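PDB 3C2Q: ornithine cyclodeaminase from Methanococcus maripaludis S2, which catalyses the NAD(+)-dependent conversion of L-ornithine to L-proline, releasing ammonia. Local coordinates for residues Y27-H32 and A52-Y57; I43-P48 and A63-I68. All coordinates share one frame; numbering follows the deposited sequence.

Overall arrangement
Contacts 1 and 2 are neighbours, their centres about 6 Å apart, and both lie on the seven-stranded mixed sheet, separate from the six-stranded parallel sheet of the Rossmann fold and away from the NAD(+) residues proposed by similarity. Their segments alternate in sequence: 27-32, 43-48, 52-57, then 63-68. Strand 41-46 leads into strand 53-57, and that strand into 62-66, which takes the place between the other two in the sheet. Contact 2 is the parallel pairing of 41-46 with 62-66; contact 1 lays the loop 27-32 beside the start of 53-57. Probable backbone bonds from V53 to K66 and from V55 to E64 join loop and three strands into one continuous part of the sheet.

Contact 1: Y27-H32 and A52-Y57; sequences YSTTNH and AVIVVY. With IMD (imidazole), chain G.
The hydroxyl OG1 of T29 is held by two hydrogen bonds: it accepts the backbone N-H of A52, 2.9 Å from N to OG1, and donates to the carbonyl O of K49. The turn before strand 53-57 is thereby tied to the loop. T29 returns the bond through its own backbone, its N donating to O of A52 at 2.9 Å with the donor tilted 25° from the carbonyl plane. A chi1 of 50° sets OG1 between the backbone N and the carbonyl carbon, and this turns the methyl CG2 onto I54, 3.5 Å from its CG1. A threonine suits the place because its two branches serve both a polar and an apolar neighbour. Beyond it, Y27 and I54 run side by side, and CD1 of I54 approaches CE2 of the ring obliquely at 4.1 Å. A water extends the pairing, donating a hydrogen bond to O of Y27 at 2.7 Å and accepting one from N of I54. At the far end of the ring, OH of Y27 accepts from N1 of an imidazole, probably from the crystallisation liquor; that atom lies at the edge of the tyrosine ring, near its plane. With an alanine here, I54 CD1 would probably lose its aromatic neighbour and a gap would open beside it. The ring of Y27 also meets H81 edge-to-face and touches I84 and V86 of strand 84-86, while I54 reaches T34 and V36 of strand 34-38; the loop thus lies between strands 53-57 and 84-86, with Y27 also backbone-bonded to L78 of strand 76-79.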
loop_
_atom_site.group_PDB
_atom_site.type_symbol
_atom_site.label_atom_id
_atom_site.label_comp_id
_atom_site.label_asym_id
_atom_site.label_seq_id
_atom_site.Cartn_x
_atom_site.Cartn_y
_atom_site.Cartn_z
ATOM N N TYR B 27 -24.428 5.709 27.969
ATOM C CA TYR B 27 -23.406 6.504 27.311
ATOM C C TYR B 27 -22.209 5.592 26.987
ATOM O O TYR B 27 -21.739 4.797 27.842
ATOM C CB TYR B 27 -22.975 7.672 28.207
ATOM C CG TYR B 27 -21.857 8.552 27.634
ATOM C CD1 TYR B 27 -22.120 9.498 26.645
ATOM C CD2 TYR B 27 -20.551 8.432 28.095
ATOM C CE1 TYR B 27 -21.106 10.304 26.125
ATOM C CE2 TYR B 27 -19.527 9.235 27.591
ATOM C CZ TYR B 27 -19.810 10.157 26.610
ATOM O OH TYR B 27 -18.794 10.947 26.156
ATOM N N SER B 28 -21.767 5.678 25.730
ATOM C CA SER B 28 -20.595 4.922 25.264
ATOM C C SER B 28 -19.461 5.933 25.088
ATOM O O SER B 28 -19.628 6.915 24.387
ATOM C CB SER B 28 -20.920 4.203 23.945
ATOM O OG SER B 28 -19.849 3.368 23.551
ATOM N N THR B 29 -18.332 5.709 25.762
ATOM C CA THR B 29 -17.326 6.728 25.954
ATOM C C THR B 29 -16.521 7.008 24.665
ATOM O O THR B 29 -16.412 6.141 23.779
ATOM C CB THR B 29 -16.318 6.304 27.034
ATOM O OG1 THR B 29 -15.852 4.978 26.736
ATOM C CG2 THR B 29 -16.990 6.280 28.454
ATOM N N THR B 30 -15.981 8.222 24.607
ATOM C CA THR B 30 -14.900 8.598 23.714
ATOM C C THR B 30 -13.569 8.186 24.354
ATOM O O THR B 30 -13.533 7.586 25.456
ATOM C CB THR B 30 -14.863 10.120 23.500
ATOM O OG1 THR B 30 -14.386 10.748 24.692
ATOM C CG2 THR B 30 -16.257 10.686 23.110
ATOM N N ASN B 31 -12.450 8.501 23.687
ATOM C CA ASN B 31 -11.167 8.275 24.325
ATOM C C ASN B 31 -10.665 9.504 25.133
ATOM O O ASN B 31 -9.522 9.545 25.594
ATOM C CB ASN B 31 -10.114 7.763 23.305
ATOM C CG ASN B 31 -9.842 8.744 22.187
ATOM O OD1 ASN B 31 -10.682 9.580 21.853
ATOM N ND2 ASN B 31 -8.666 8.614 21.555
ATOM N N HIS B 32 -11.538 10.494 25.316
ATOM C CA HIS B 32 -11.152 11.730 26.001
ATOM C C HIS B 32 -11.492 11.742 27.502
ATOM O O HIS B 32 -12.459 11.108 27.920
ATOM C CB HIS B 32 -11.831 12.928 25.340
ATOM C CG HIS B 32 -11.696 12.967 23.844
ATOM N ND1 HIS B 32 -10.473 12.998 23.205
ATOM C CD2 HIS B 32 -12.632 13.023 22.871
ATOM C CE1 HIS B 32 -10.667 13.051 21.896
ATOM N NE2 HIS B 32 -11.971 13.049 21.666
ATOM N N ALA B 52 -16.439 2.224 26.063
ATOM C CA ALA B 52 -16.687 1.659 27.373
ATOM C C ALA B 52 -17.817 2.458 28.069
ATOM O O ALA B 52 -18.457 3.322 27.468
ATOM C CB ALA B 52 -15.403 1.661 28.213
ATOM N N VAL B 53 -18.083 2.140 29.327
ATOM C CA VAL B 53 -19.179 2.848 30.001
ATOM C C VAL B 53 -18.674 3.580 31.239
ATOM O O VAL B 53 -17.582 3.309 31.759
ATOM C CB VAL B 53 -20.400 1.929 30.360
ATOM C CG1 VAL B 53 -20.966 1.278 29.122
ATOM C CG2 VAL B 53 -20.005 0.898 31.354
ATOM N N ILE B 54 -19.486 4.500 31.725
ATOM C CA ILE B 54 -19.089 5.203 32.919
ATOM C C ILE B 54 -19.908 4.691 34.108
ATOM O O ILE B 54 -21.153 4.753 34.093
ATOM C CB ILE B 54 -19.213 6.710 32.709
ATOM C CG1 ILE B 54 -18.174 7.141 31.639
ATOM C CG2 ILE B 54 -19.029 7.476 34.055
ATOM C CD1 ILE B 54 -18.133 8.638 31.353
ATOM N N VAL B 55 -19.205 4.170 35.103
ATOM C CA VAL B 55 -19.851 3.636 36.300
ATOM C C VAL B 55 -19.585 4.671 37.401
ATOM O O VAL B 55 -18.446 5.092 37.605
ATOM C CB VAL B 55 -19.320 2.227 36.634
ATOM C CG1 VAL B 55 -19.753 1.731 38.033
ATOM C CG2 VAL B 55 -19.764 1.237 35.537
ATOM N N VAL B 56 -20.662 5.094 38.057
ATOM C CA VAL B 56 -20.604 6.107 39.118
ATOM C C VAL B 56 -20.856 5.460 40.498
ATOM O O VAL B 56 -21.706 4.555 40.642
ATOM C CB VAL B 56 -21.629 7.233 38.835
ATOM C CG1 VAL B 56 -21.546 8.345 39.881
ATOM C CG2 VAL B 56 -21.412 7.806 37.432
ATOM N N TYR B 57 -20.072 5.904 41.473
ATOM C CA TYR B 57 -20.194 5.513 42.875
ATOM C C TYR B 57 -20.530 6.802 43.640
ATOM O O TYR B 57 -19.641 7.453 44.156
ATOM C CB TYR B 57 -18.872 4.934 43.357
ATOM C CG TYR B 57 -18.361 3.824 42.457
ATOM C CD1 TYR B 57 -18.905 2.542 42.527
ATOM C CD2 TYR B 57 -17.347 4.065 41.522
ATOM C CE1 TYR B 57 -18.447 1.519 41.696
ATOM C CE2 TYR B 57 -16.879 3.040 40.685
ATOM C CZ TYR B 57 -17.440 1.779 40.781
ATOM O OH TYR B 57 -16.990 0.756 39.971
HETATM N N1 IMD G . -19.627 12.359 23.945
HETATM C C2 IMD G . -19.601 11.483 22.904
HETATM N N3 IMD G . -20.049 12.135 21.791
HETATM C C4 IMD G . -20.409 13.390 22.152
HETATM C C5 IMD G . -20.143 13.530 23.503
HETATM O O HOH W 1 -22.097 4.931 30.535
#

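Contact 2: I43-P48 and A63-I68; sequences IEVANP and AETKVI
V45 and T65 cross at about a right angle, with CG1 of V45 3.5 Å from OG1 of T65, at the place where two parallel strands of the mixed beta-sheet, 41-46 and 62-66, come together. The axes of their short segments approach to 4.2 Å and are turned 29° from one another. V45 has CG1 anti to its backbone N (chi1 -175°), which sends that methyl toward T65 and the other, CG2, over the methyl of A63, where the carbons are 4.0 Å apart. I43 sends CG2 to the same small residue, and a side chain as short as alanine fits beneath two branched neighbours. This face is buried: V45 also touches I54 and V36, and A63 touches V56, on the adjoining strands. The other face carries A46 and E64, paired as a parallel bridge with their CB atoms 4.0 Å apart; it is partly exposed, which suits the carboxylate of E64, whose OE2 is hydrogen-bonded to OH of Y57.

The backbone bonds that set this register start from A46. Its N-H is almost in line with O of A63 (N to O 2.9 Å, 177°), and its O accepts from N of T65 lying in the carbonyl plane. Just beyond A46 the chain turns at N47, whose positive phi and psi bring its O against CB of T65 at 3.3 Å; asparagine tolerates this left-handed backbone region better than most residues. R268, from helix 260-271, donates NH2 to the O atoms of both N47 and T65, joining these two segments to the Rossmann region. A single water links three polar groups: it accepts from ND2 of N47 and donates to OE1 of E64, each 2.9 Å away, and to O of T65 at 2.7 Å.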
loop_
_atom_site.group_PDB
_atom_site.type_symbol
_atom_site.label_atom_id
_atom_site.label_comp_id
_atom_site.label_asym_id
_atom_site.label_seq_id
_atom_site.Cartn_x
_atom_site.Cartn_y
_atom_site.Cartn_z
ATOM N N ILE B 43 -17.414 15.204 38.979
ATOM C CA ILE B 43 -16.528 14.128 39.353
ATOM C C ILE B 43 -15.676 13.771 38.128
ATOM O O ILE B 43 -16.208 13.626 37.042
ATOM C CB ILE B 43 -17.318 12.866 39.779
ATOM C CG1 ILE B 43 -18.195 13.150 41.014
ATOM C CG2 ILE B 43 -16.344 11.722 40.087
ATOM C CD1 ILE B 43 -18.888 11.904 41.534
ATOM N N GLU B 44 -14.373 13.613 38.311
ATOM C CA GLU B 44 -13.497 13.226 37.193
ATOM C C GLU B 44 -13.585 11.722 36.999
ATOM O O GLU B 44 -13.273 10.964 37.912
ATOM C CB GLU B 44 -12.056 13.643 37.458
ATOM C CG GLU B 44 -11.920 15.117 37.881
ATOM C CD GLU B 44 -10.475 15.647 37.784
ATOM O OE1 GLU B 44 -9.540 14.854 37.477
ATOM O OE2 GLU B 44 -10.289 16.869 38.002
ATOM N N VAL B 45 -14.015 11.285 35.812
ATOM C CA VAL B 45 -14.104 9.846 35.527
ATOM C C VAL B 45 -12.696 9.247 35.330
ATOM O O VAL B 45 -11.957 9.655 34.416
ATOM C CB VAL B 45 -15.019 9.558 34.317
ATOM C CG1 VAL B 45 -15.183 8.072 34.114
ATOM C CG2 VAL B 45 -16.404 10.236 34.505
ATOM N N ALA B 46 -12.350 8.273 36.171
ATOM C CA ALA B 46 -11.051 7.636 36.135
ATOM C C ALA B 46 -10.852 6.840 34.829
ATOM O O ALA B 46 -11.768 6.175 34.343
ATOM C CB ALA B 46 -10.866 6.718 37.347
ATOM N N ASN B 47 -9.631 6.919 34.302
ATOM C CA ASN B 47 -9.116 5.986 33.275
ATOM C C ASN B 47 -9.825 6.117 31.912
ATOM O O ASN B 47 -10.366 5.132 31.407
ATOM C CB ASN B 47 -9.202 4.523 33.769
ATOM C CG ASN B 47 -8.514 4.299 35.115
ATOM O OD1 ASN B 47 -7.419 4.807 35.370
ATOM N ND2 ASN B 47 -9.154 3.506 35.974
ATOM N N PRO B 48 -9.806 7.318 31.315
ATOM C CA PRO B 48 -10.522 7.535 30.069
ATOM C C PRO B 48 -10.085 6.496 29.008
ATOM O O PRO B 48 -8.906 6.178 28.943
ATOM C CB PRO B 48 -10.141 8.958 29.664
ATOM C CG PRO B 48 -9.067 9.398 30.565
ATOM C CD PRO B 48 -9.117 8.536 31.786
ATOM N N ALA B 63 -16.037 8.049 39.924
ATOM C CA ALA B 63 -16.587 7.352 38.773
ATOM C C ALA B 63 -15.399 6.783 38.001
ATOM O O ALA B 63 -14.287 7.298 38.096
ATOM C CB ALA B 63 -17.435 8.286 37.898
ATOM N N GLU B 64 -15.636 5.684 37.294
ATOM C CA GLU B 64 -14.584 5.074 36.495
ATOM C C GLU B 64 -15.138 4.562 35.151
ATOM O O GLU B 64 -16.349 4.327 34.993
ATOM C CB GLU B 64 -13.846 3.987 37.282
ATOM C CG GLU B 64 -14.634 2.735 37.493
ATOM C CD GLU B 64 -13.792 1.690 38.177
ATOM O OE1 GLU B 64 -12.917 1.063 37.523
ATOM O OE2 GLU B 64 -13.983 1.518 39.392
ATOM N N THR B 65 -14.226 4.424 34.200
ATOM C CA THR B 65 -14.542 3.936 32.863
ATOM C C THR B 65 -14.332 2.428 32.908
ATOM O O THR B 65 -13.182 1.963 33.074
ATOM C CB THR B 65 -13.573 4.551 31.790
ATOM O OG1 THR B 65 -13.577 5.976 31.871
ATOM C CG2 THR B 65 -13.988 4.130 30.359
ATOM N N LYS B 66 -15.426 1.679 32.756
ATOM C CA LYS B 66 -15.412 0.220 32.781
ATOM C C LYS B 66 -15.798 -0.344 31.423
ATOM O O LYS B 66 -16.754 0.105 30.801
ATOM C CB LYS B 66 -16.435 -0.339 33.793
ATOM C CG LYS B 66 -16.084 -0.205 35.265
ATOM C CD LYS B 66 -16.945 -1.231 36.009
ATOM C CE LYS B 66 -16.751 -1.225 37.527
ATOM N NZ LYS B 66 -17.623 -2.328 38.136
ATOM N N VAL B 67 -15.078 -1.364 30.988
ATOM C CA VAL B 67 -15.487 -2.097 29.803
ATOM C C VAL B 67 -16.741 -2.880 30.182
ATOM O O VAL B 67 -16.909 -3.239 31.354
ATOM C CB VAL B 67 -14.375 -3.024 29.267
ATOM C CG1 VAL B 67 -13.180 -2.160 28.814
ATOM C CG2 VAL B 67 -13.888 -4.008 30.334
ATOM N N ILE B 68 -17.586 -3.132 29.189
ATOM C CA ILE B 68 -18.871 -3.760 29.392
ATOM C C ILE B 68 -18.760 -5.119 30.103
ATOM O O ILE B 68 -19.584 -5.424 30.943
ATOM C CB ILE B 68 -19.711 -3.814 28.074
ATOM C CG1 ILE B 68 -21.116 -4.364 28.341
ATOM C CG2 ILE B 68 -18.990 -4.675 26.995
ATOM C CD1 ILE B 68 -22.076 -4.323 27.124
HETATM O O HOH W 2 -13.390 9.511 40.126
HETATM O O HOH W 3 -11.455 1.875 35.193
#